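Uncharacterized protein (Bacteroides eggerthii DSM 20697, PDB 4ECO) is of unknown function but is built as a leucine-rich repeat protein that probably binds other proteins. Local coordinates at residues A[199-207]-A[237-248]; A[375-384]-A[395-405]. All blocks are in the same frame, centred on the assembly; numbering follows the deposited sequence.

Contact 1: residues A[199-207]-A[237-248]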
loop_
_atom_site.group_PDB
_atom_site.type_symbol
_atom_site.label_atom_id
_atom_site.label_comp_id
_atom_site.label_asym_id
_atom_site.label_seq_id
_atom_site.Cartn_x
_atom_site.Cartn_y
_atom_site.Cartn_z
ATOM N N SER A 199 6.175 30.963 -10.029
ATOM C CA SER A 199 7.281 31.700 -10.618
ATOM C C SER A 199 8.510 30.810 -10.940
ATOM O O SER A 199 8.857 29.878 -10.210
ATOM C CB SER A 199 7.705 32.819 -9.667
ATOM O OG SER A 199 8.888 33.487 -10.068
ATOM N N LYS A 200 9.170 31.156 -12.043
ATOM C CA LYS A 200 10.421 30.633 -12.562
ATOM C C LYS A 200 11.524 30.725 -11.496
ATOM O O LYS A 200 12.428 29.889 -11.468
ATOM C CB LYS A 200 10.774 31.534 -13.764
ATOM C CG LYS A 200 11.920 31.118 -14.659
ATOM C CD LYS A 200 12.093 32.146 -15.764
ATOM C CE LYS A 200 13.307 31.859 -16.614
ATOM N NZ LYS A 200 13.449 32.814 -17.757
ATOM N N ALA A 201 11.419 31.756 -10.610
ATOM C CA ALA A 201 12.348 32.177 -9.547
ATOM C C ALA A 201 12.796 31.053 -8.616
ATOM O O ALA A 201 13.846 31.211 -8.005
ATOM C CB ALA A 201 11.731 33.289 -8.711
ATOM N N VAL A 202 12.048 29.922 -8.533
ATOM C CA VAL A 202 12.366 28.747 -7.712
ATOM C C VAL A 202 13.826 28.229 -8.066
ATOM O O VAL A 202 14.535 27.751 -7.172
ATOM C CB VAL A 202 11.257 27.668 -7.883
ATOM C CG1 VAL A 202 11.603 26.363 -7.170
ATOM C CG2 VAL A 202 9.930 28.196 -7.364
HETATM N N MSE A 203 14.293 28.448 -9.331
HETATM C CA MSE A 203 15.652 28.115 -9.823
HETATM C C MSE A 203 16.764 28.852 -9.059
HETATM O O MSE A 203 17.948 28.537 -9.239
HETATM C CB MSE A 203 15.804 28.494 -11.300
HETATM C CG MSE A 203 14.862 27.811 -12.266
HETATM SE SE MSE A 203 15.330 28.453 -14.050
HETATM C CE MSE A 203 13.776 27.835 -15.052
ATOM N N ARG A 204 16.397 29.910 -8.306
ATOM C CA ARG A 204 17.352 30.673 -7.522
ATOM C C ARG A 204 17.613 29.975 -6.186
ATOM O O ARG A 204 18.702 30.134 -5.625
ATOM C CB ARG A 204 16.861 32.107 -7.307
ATOM C CG ARG A 204 17.986 33.080 -6.957
ATOM C CD ARG A 204 17.528 34.496 -7.169
ATOM N NE ARG A 204 18.559 35.489 -6.873
ATOM C CZ ARG A 204 18.724 36.074 -5.691
ATOM N NH1 ARG A 204 17.928 35.771 -4.674
ATOM N NH2 ARG A 204 19.681 36.976 -5.519
ATOM N N LEU A 205 16.643 29.176 -5.698
ATOM C CA LEU A 205 16.729 28.462 -4.412
ATOM C C LEU A 205 17.589 27.210 -4.578
ATOM O O LEU A 205 17.093 26.083 -4.542
ATOM C CB LEU A 205 15.315 28.119 -3.882
ATOM C CG LEU A 205 14.233 29.206 -4.042
ATOM C CD1 LEU A 205 12.874 28.678 -3.693
ATOM C CD2 LEU A 205 14.567 30.472 -3.271
ATOM N N THR A 206 18.900 27.423 -4.756
ATOM C CA THR A 206 19.879 26.360 -5.014
ATOM C C THR A 206 20.088 25.453 -3.788
ATOM O O THR A 206 20.749 24.421 -3.932
ATOM C CB THR A 206 21.232 26.949 -5.487
ATOM O OG1 THR A 206 21.790 27.788 -4.471
ATOM C CG2 THR A 206 21.111 27.726 -6.806
ATOM N N LYS A 207 19.515 25.801 -2.608
ATOM C CA LYS A 207 19.667 24.989 -1.395
ATOM C C LYS A 207 18.418 24.119 -1.142
ATOM O O LYS A 207 18.425 23.306 -0.207
ATOM C CB LYS A 207 19.972 25.875 -0.166
ATOM C CG LYS A 207 21.264 26.657 -0.298
ATOM C CD LYS A 207 21.778 27.180 1.018
ATOM C CE LYS A 207 23.017 28.003 0.767
ATOM N NZ LYS A 207 23.755 28.296 2.022
ATOM N N GLN A 237 16.202 41.687 -11.640
ATOM C CA GLN A 237 17.508 41.356 -11.068
ATOM C C GLN A 237 17.955 39.968 -11.532
ATOM O O GLN A 237 19.051 39.851 -12.089
ATOM C CB GLN A 237 17.483 41.429 -9.526
ATOM C CG GLN A 237 18.859 41.251 -8.865
ATOM C CD GLN A 237 18.820 41.041 -7.367
ATOM O OE1 GLN A 237 17.921 41.507 -6.644
ATOM N NE2 GLN A 237 19.814 40.328 -6.861
ATOM N N TYR A 238 17.090 38.934 -11.310
ATOM C CA TYR A 238 17.320 37.506 -11.586
ATOM C C TYR A 238 17.452 37.217 -13.078
ATOM O O TYR A 238 18.055 36.199 -13.441
ATOM C CB TYR A 238 16.206 36.634 -10.998
ATOM C CG TYR A 238 15.854 36.839 -9.533
ATOM C CD1 TYR A 238 16.685 37.569 -8.684
ATOM C CD2 TYR A 238 14.695 36.290 -8.994
ATOM C CE1 TYR A 238 16.338 37.796 -7.354
ATOM C CE2 TYR A 238 14.338 36.507 -7.663
ATOM C CZ TYR A 238 15.176 37.238 -6.838
ATOM O OH TYR A 238 14.838 37.433 -5.520
ATOM N N LYS A 239 16.935 38.133 -13.944
ATOM C CA LYS A 239 17.058 38.076 -15.408
ATOM C C LYS A 239 18.512 38.061 -15.838
ATOM O O LYS A 239 18.830 37.463 -16.867
ATOM C CB LYS A 239 16.346 39.274 -16.076
ATOM C CG LYS A 239 14.963 38.936 -16.627
ATOM C CD LYS A 239 14.253 40.167 -17.166
ATOM C CE LYS A 239 12.851 39.856 -17.640
ATOM N NZ LYS A 239 12.172 41.056 -18.194
ATOM N N THR A 240 19.385 38.710 -15.055
ATOM C CA THR A 240 20.815 38.856 -15.338
ATOM C C THR A 240 21.642 37.820 -14.564
ATOM O O THR A 240 22.883 37.874 -14.603
ATOM C CB THR A 240 21.283 40.297 -14.969
ATOM O OG1 THR A 240 21.227 40.478 -13.555
ATOM C CG2 THR A 240 20.481 41.395 -15.663
ATOM N N GLU A 241 20.966 36.888 -13.855
ATOM C CA GLU A 241 21.664 35.951 -12.988
ATOM C C GLU A 241 21.941 34.580 -13.614
ATOM O O GLU A 241 22.735 33.837 -13.022
ATOM C CB GLU A 241 20.906 35.770 -11.673
ATOM C CG GLU A 241 21.225 36.917 -10.734
ATOM C CD GLU A 241 20.614 36.908 -9.351
ATOM O OE1 GLU A 241 20.344 35.809 -8.815
ATOM O OE2 GLU A 241 20.472 38.010 -8.777
ATOM N N ASP A 242 21.356 34.255 -14.807
ATOM C CA ASP A 242 21.564 32.970 -15.519
ATOM C C ASP A 242 21.266 31.795 -14.549
ATOM O O ASP A 242 22.159 31.041 -14.126
ATOM C CB ASP A 242 22.989 32.875 -16.152
ATOM C CG ASP A 242 23.307 31.583 -16.903
ATOM O OD1 ASP A 242 22.354 30.928 -17.399
ATOM O OD2 ASP A 242 24.511 31.228 -16.998
ATOM N N LEU A 243 19.988 31.720 -14.151
ATOM C CA LEU A 243 19.465 30.701 -13.257
ATOM C C LEU A 243 19.216 29.419 -14.050
ATOM O O LEU A 243 18.801 29.461 -15.221
ATOM C CB LEU A 243 18.186 31.178 -12.553
ATOM C CG LEU A 243 18.209 32.537 -11.823
ATOM C CD1 LEU A 243 16.818 32.944 -11.446
ATOM C CD2 LEU A 243 19.073 32.508 -10.575
ATOM N N LYS A 244 19.529 28.280 -13.433
ATOM C CA LYS A 244 19.417 26.989 -14.095
ATOM C C LYS A 244 18.892 25.962 -13.144
ATOM O O LYS A 244 19.240 25.975 -11.959
ATOM C CB LYS A 244 20.796 26.538 -14.636
ATOM C CG LYS A 244 21.304 27.316 -15.845
ATOM C CD LYS A 244 22.811 27.171 -16.045
ATOM C CE LYS A 244 23.229 27.765 -17.374
ATOM N NZ LYS A 244 24.704 27.820 -17.552
ATOM N N TRP A 245 18.109 25.015 -13.676
ATOM C CA TRP A 245 17.607 23.890 -12.890
ATOM C C TRP A 245 18.759 22.973 -12.472
ATOM O O TRP A 245 18.671 22.336 -11.422
ATOM C CB TRP A 245 16.537 23.098 -13.645
ATOM C CG TRP A 245 15.209 23.798 -13.718
ATOM C CD1 TRP A 245 14.573 24.225 -14.845
ATOM C CD2 TRP A 245 14.354 24.156 -12.617
ATOM N NE1 TRP A 245 13.363 24.800 -14.522
ATOM C CE2 TRP A 245 13.213 24.789 -13.161
ATOM C CE3 TRP A 245 14.449 24.021 -11.215
ATOM C CZ2 TRP A 245 12.179 25.293 -12.358
ATOM C CZ3 TRP A 245 13.414 24.499 -10.417
ATOM C CH2 TRP A 245 12.290 25.116 -10.988
ATOM N N ASP A 246 19.863 22.970 -13.248
ATOM C CA ASP A 246 21.041 22.164 -12.956
ATOM C C ASP A 246 21.703 22.560 -11.636
ATOM O O ASP A 246 22.332 21.715 -11.014
ATOM C CB ASP A 246 22.067 22.253 -14.091
ATOM C CG ASP A 246 23.176 21.211 -13.977
ATOM O OD1 ASP A 246 22.863 19.996 -14.026
ATOM O OD2 ASP A 246 24.362 21.612 -13.829
ATOM N N ASN A 247 21.513 23.806 -11.183
ATOM C CA ASN A 247 22.105 24.325 -9.947
ATOM C C ASN A 247 21.377 23.846 -8.673
ATOM O O ASN A 247 21.957 23.947 -7.585
ATOM C CB ASN A 247 22.143 25.847 -9.987
ATOM C CG ASN A 247 22.999 26.389 -11.096
ATOM O OD1 ASN A 247 22.589 27.297 -11.809
ATOM N ND2 ASN A 247 24.185 25.810 -11.302
ATOM N N LEU A 248 20.154 23.289 -8.801
ATOM C CA LEU A 248 19.408 22.742 -7.671
ATOM C C LEU A 248 19.864 21.286 -7.430
ATOM O O LEU A 248 19.146 20.298 -7.671
ATOM C CB LEU A 248 17.896 22.865 -7.906
ATOM C CG LEU A 248 17.250 24.165 -7.385
ATOM C CD1 LEU A 248 17.806 25.420 -8.093
ATOM C CD2 LEU A 248 15.749 24.099 -7.517
#
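A Met-aromatic contact, Met203 on Trp245, and a CH-pi contact of Arg204 over Tyr238 join the two loops. Met203 is a selenomethionine. It crosses the indole at about a right angle, and its CG stands 3.5 Å from the centroid of the six-membered ring, over the face. SE lies above the five-membered ring of the same indole, 4.3 Å from its centroid. Val202 comes to the edge of that indole instead, with CG1 4.1 Å from Trp245 CH2. At the start of the side chain, Met203 CB packs on Leu243 CB at 3.8 Å.

Segment 199-207 holds a 3-10 turn and leads into strand 210-214. Segment 237-248 starts on helix 233-238 and leads into strand 253-257. The two strands pair in parallel, as the strands of successive leucine-rich repeats do, so the contact joins the loops that feed neighbouring strands.

Arg204 runs out with CG opposite the backbone N (chi1 -159°) and stays extended as far as NE. This carries CD over the centre of the Tyr238 ring, 3.4 Å from its centroid. The guanidinium lies nearly flat to the ring, with planes 10° apart and Tyr238 CE1 over one face of the guanidinium, toward the rim of that group. Arg204 NE, at the edge of the group, makes a salt bridge to Glu241 OE1 at 2.7 Å. The bond is nearly straight (167°) and meets the syn side of the carboxylate. Arg204 NH1 bonds to the backbone O of Gly102, so a second polar partner holds the group.

The Leu248 side chain meets the carbonyl oxygens of Val202, Met203 and Leu205. Phe268 meets the Trp245 ring from a later part of the chain.

Contact 2: residues A[375-384]-A[395-405]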
loop_
_atom_site.group_PDB
_atom_site.type_symbol
_atom_site.label_atom_id
_atom_site.label_comp_id
_atom_site.label_asym_id
_atom_site.label_seq_id
_atom_site.Cartn_x
_atom_site.Cartn_y
_atom_site.Cartn_z
ATOM N N PHE A 375 14.815 -7.767 -6.534
ATOM C CA PHE A 375 14.308 -7.310 -5.242
ATOM C C PHE A 375 15.423 -7.178 -4.186
ATOM O O PHE A 375 16.348 -7.982 -4.149
ATOM C CB PHE A 375 13.209 -8.261 -4.712
ATOM C CG PHE A 375 12.016 -8.505 -5.615
ATOM C CD1 PHE A 375 10.928 -7.639 -5.611
ATOM C CD2 PHE A 375 11.971 -9.619 -6.452
ATOM C CE1 PHE A 375 9.843 -7.854 -6.468
ATOM C CE2 PHE A 375 10.877 -9.840 -7.291
ATOM C CZ PHE A 375 9.821 -8.958 -7.291
ATOM N N THR A 376 15.292 -6.183 -3.302
ATOM C CA THR A 376 16.196 -5.952 -2.169
ATOM C C THR A 376 15.841 -6.951 -1.043
ATOM O O THR A 376 14.698 -7.411 -0.984
ATOM C CB THR A 376 16.119 -4.480 -1.681
ATOM O OG1 THR A 376 14.996 -4.280 -0.814
ATOM C CG2 THR A 376 16.113 -3.467 -2.819
ATOM N N GLU A 377 16.787 -7.251 -0.126
ATOM C CA GLU A 377 16.563 -8.173 1.003
ATOM C C GLU A 377 15.609 -7.561 2.052
ATOM O O GLU A 377 15.259 -8.230 3.027
ATOM C CB GLU A 377 17.894 -8.561 1.689
ATOM C CG GLU A 377 19.044 -8.947 0.762
ATOM C CD GLU A 377 19.966 -7.806 0.358
ATOM O OE1 GLU A 377 19.504 -6.641 0.275
ATOM O OE2 GLU A 377 21.160 -8.092 0.101
ATOM N N GLN A 378 15.160 -6.309 1.828
ATOM C CA GLN A 378 14.315 -5.555 2.758
ATOM C C GLN A 378 12.808 -5.601 2.388
ATOM O O GLN A 378 12.001 -4.991 3.104
ATOM C CB GLN A 378 14.776 -4.068 2.838
ATOM C CG GLN A 378 16.290 -3.804 2.750
ATOM C CD GLN A 378 17.131 -4.662 3.673
ATOM O OE1 GLN A 378 16.766 -4.944 4.829
ATOM N NE2 GLN A 378 18.278 -5.111 3.159
ATOM N N VAL A 379 12.431 -6.320 1.293
ATOM C CA VAL A 379 11.039 -6.461 0.824
ATOM C C VAL A 379 10.175 -7.102 1.904
ATOM O O VAL A 379 10.487 -8.187 2.408
ATOM C CB VAL A 379 10.921 -7.270 -0.487
ATOM C CG1 VAL A 379 9.465 -7.484 -0.875
ATOM C CG2 VAL A 379 11.691 -6.615 -1.619
ATOM N N GLU A 380 9.097 -6.429 2.254
ATOM C CA GLU A 380 8.170 -6.970 3.241
ATOM C C GLU A 380 6.972 -7.542 2.481
ATOM O O GLU A 380 6.836 -8.762 2.414
ATOM C CB GLU A 380 7.746 -5.913 4.293
ATOM C CG GLU A 380 7.151 -6.543 5.543
ATOM C CD GLU A 380 6.299 -5.701 6.478
ATOM O OE1 GLU A 380 6.044 -4.515 6.164
ATOM O OE2 GLU A 380 5.873 -6.243 7.526
ATOM N N ASN A 381 6.148 -6.659 1.856
ATOM C CA ASN A 381 4.942 -7.039 1.117
ATOM C C ASN A 381 4.920 -6.473 -0.301
ATOM O O ASN A 381 5.341 -5.325 -0.531
ATOM C CB ASN A 381 3.677 -6.564 1.858
ATOM C CG ASN A 381 3.412 -7.212 3.193
ATOM O OD1 ASN A 381 3.509 -8.425 3.362
ATOM N ND2 ASN A 381 3.007 -6.423 4.164
ATOM N N LEU A 382 4.394 -7.294 -1.248
ATOM C CA LEU A 382 4.177 -6.949 -2.669
ATOM C C LEU A 382 2.745 -7.200 -3.046
ATOM O O LEU A 382 2.093 -8.074 -2.441
ATOM C CB LEU A 382 5.077 -7.733 -3.624
ATOM C CG LEU A 382 6.573 -7.723 -3.411
ATOM C CD1 LEU A 382 7.207 -8.736 -4.317
ATOM C CD2 LEU A 382 7.161 -6.328 -3.618
ATOM N N SER A 383 2.243 -6.456 -4.055
ATOM C CA SER A 383 0.873 -6.645 -4.506
ATOM C C SER A 383 0.694 -6.540 -6.022
ATOM O O SER A 383 1.097 -5.558 -6.664
ATOM C CB SER A 383 -0.066 -5.658 -3.846
ATOM O OG SER A 383 -1.393 -6.013 -4.204
ATOM N N PHE A 384 0.013 -7.567 -6.557
ATOM C CA PHE A 384 -0.399 -7.722 -7.940
ATOM C C PHE A 384 -1.903 -7.935 -7.959
ATOM O O PHE A 384 -2.466 -8.385 -8.962
ATOM C CB PHE A 384 0.341 -8.889 -8.591
ATOM C CG PHE A 384 1.842 -8.791 -8.537
ATOM C CD1 PHE A 384 2.554 -9.292 -7.444
ATOM C CD2 PHE A 384 2.559 -8.237 -9.601
ATOM C CE1 PHE A 384 3.952 -9.227 -7.406
ATOM C CE2 PHE A 384 3.960 -8.180 -9.567
ATOM C CZ PHE A 384 4.645 -8.694 -8.476
ATOM N N ILE A 395 9.309 -14.835 -11.154
ATOM C CA ILE A 395 10.278 -13.748 -10.969
ATOM C C ILE A 395 10.872 -13.773 -9.534
ATOM O O ILE A 395 11.537 -12.812 -9.097
ATOM C CB ILE A 395 9.652 -12.344 -11.302
ATOM C CG1 ILE A 395 8.472 -11.968 -10.366
ATOM C CG2 ILE A 395 9.275 -12.219 -12.806
ATOM C CD1 ILE A 395 8.091 -10.492 -10.426
ATOM N N PHE A 396 10.664 -14.893 -8.832
ATOM C CA PHE A 396 11.119 -15.060 -7.453
ATOM C C PHE A 396 11.976 -16.300 -7.332
ATOM O O PHE A 396 12.159 -17.015 -8.327
ATOM C CB PHE A 396 9.914 -15.143 -6.487
ATOM C CG PHE A 396 8.814 -14.158 -6.783
ATOM C CD1 PHE A 396 8.926 -12.824 -6.389
ATOM C CD2 PHE A 396 7.671 -14.558 -7.464
ATOM C CE1 PHE A 396 7.908 -11.902 -6.674
ATOM C CE2 PHE A 396 6.650 -13.642 -7.751
ATOM C CZ PHE A 396 6.774 -12.317 -7.352
ATOM N N ASP A 397 12.533 -16.539 -6.124
ATOM C CA ASP A 397 13.333 -17.729 -5.862
ATOM C C ASP A 397 13.084 -18.205 -4.447
ATOM O O ASP A 397 13.356 -17.478 -3.492
ATOM C CB ASP A 397 14.836 -17.480 -6.097
ATOM C CG ASP A 397 15.682 -18.735 -6.288
ATOM O OD1 ASP A 397 15.174 -19.853 -6.011
ATOM O OD2 ASP A 397 16.841 -18.604 -6.737
ATOM N N ALA A 398 12.581 -19.437 -4.313
ATOM C CA ALA A 398 12.341 -20.055 -3.014
ATOM C C ALA A 398 13.665 -20.222 -2.272
ATOM O O ALA A 398 13.699 -20.140 -1.040
ATOM C CB ALA A 398 11.647 -21.396 -3.195
ATOM N N LYS A 399 14.766 -20.382 -3.040
ATOM C CA LYS A 399 16.117 -20.584 -2.521
ATOM C C LYS A 399 16.728 -19.282 -1.937
ATOM O O LYS A 399 17.748 -19.376 -1.256
ATOM C CB LYS A 399 17.056 -21.170 -3.603
ATOM C CG LYS A 399 16.556 -22.398 -4.378
ATOM C CD LYS A 399 16.307 -23.665 -3.558
ATOM C CE LYS A 399 15.688 -24.787 -4.369
ATOM N NZ LYS A 399 14.257 -24.531 -4.713
ATOM N N SER A 400 16.120 -18.101 -2.166
ATOM C CA SER A 400 16.651 -16.852 -1.609
ATOM C C SER A 400 16.612 -16.872 -0.073
ATOM O O SER A 400 15.642 -17.357 0.514
ATOM C CB SER A 400 15.891 -15.640 -2.138
ATOM O OG SER A 400 16.371 -14.441 -1.543
ATOM N N VAL A 401 17.667 -16.341 0.569
ATOM C CA VAL A 401 17.822 -16.317 2.031
ATOM C C VAL A 401 16.836 -15.326 2.663
ATOM O O VAL A 401 16.293 -15.620 3.728
ATOM C CB VAL A 401 19.275 -16.024 2.485
ATOM C CG1 VAL A 401 20.194 -17.175 2.119
ATOM C CG2 VAL A 401 19.805 -14.708 1.912
ATOM N N SER A 402 16.620 -14.167 2.024
ATOM C CA SER A 402 15.691 -13.153 2.515
ATOM C C SER A 402 14.268 -13.586 2.200
ATOM O O SER A 402 13.947 -13.852 1.041
ATOM C CB SER A 402 16.005 -11.779 1.919
ATOM O OG SER A 402 16.458 -11.857 0.573
ATOM N N VAL A 403 13.431 -13.715 3.244
ATOM C CA VAL A 403 12.058 -14.185 3.086
ATOM C C VAL A 403 11.119 -13.014 3.252
ATOM O O VAL A 403 11.132 -12.336 4.289
ATOM C CB VAL A 403 11.689 -15.363 4.043
ATOM C CG1 VAL A 403 10.234 -15.812 3.852
ATOM C CG2 VAL A 403 12.626 -16.537 3.836
HETATM N N MSE A 404 10.292 -12.789 2.217
HETATM C CA MSE A 404 9.263 -11.751 2.205
HETATM C C MSE A 404 8.130 -12.129 3.163
HETATM O O MSE A 404 7.940 -13.317 3.463
HETATM C CB MSE A 404 8.728 -11.552 0.777
HETATM C CG MSE A 404 9.827 -11.216 -0.257
HETATM SE SE MSE A 404 9.106 -10.871 -2.037
HETATM C CE MSE A 404 8.802 -12.679 -2.590
ATOM N N SER A 405 7.412 -11.123 3.681
ATOM C CA SER A 405 6.302 -11.338 4.618
ATOM C C SER A 405 5.095 -11.967 3.894
ATOM O O SER A 405 4.709 -13.081 4.249
ATOM C CB SER A 405 5.895 -10.037 5.311
ATOM O OG SER A 405 6.684 -9.735 6.454
#
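Phe375 and Phe396 lie with their ring planes 20° apart. The rings are slid past each other, with centroids 5.5 Å apart, so they barely overlap. They meet near their rims, Phe375 CZ to Phe396 CE1 at 3.6 Å. Ile395 crosses Phe375 at about a right angle and brings CD1 to within 3.9 Å of Phe375 CZ. The carbonyl oxygen of Ile395 faces the edge of the same ring.

Met404, a selenomethionine, stands over a face of Phe375, but at a distance. Its SE touches both Val379 CG1 at 3.6 Å and Leu382 CD1 at 3.7 Å. Val379 and Met404 run side by side. Leu382 and Phe396 slide past each other in opposite directions. Phe384 points its CE1 at the rim of Phe396.

Losing the ring of Phe375 to an alanine is likely to leave Phe396 and Ile395 without the ring they both touch and to open a gap beside Met404.

The backbones are tied by Ser405 N to Glu380 O, 2.7 Å with an angle of 137°. This bond lies where strand 381-383 begins to pair in parallel with strand 404-408, in the ladder of a leucine-rich repeat solenoid. Beyond it, Leu382 packs on Ile407. Strand 354-359 flanks 381-383 on one side, and Met404 touches Val435 of the next strand, 435-439.

The two contacts come in series along the chain: contact 1 closes at residue 248, well before contact 2 opens at 375. Their centres are 43 Å apart and their nearest atoms about 24 Å apart, so they do not touch. Contact 1 lies in loops beside the run of parallel strands, and contact 2 reaches into it. Contact 1 joins loops that lead into strands 210-214 and 253-257, and contact 2 spans the neighbouring strands 381-383 and 404-408. Between them the ladder continues through strands 277-279, 309-311, 334-336 and 354-359. Each contact therefore joins consecutive turns locally, consistent with a solenoid built up by repetition along its length.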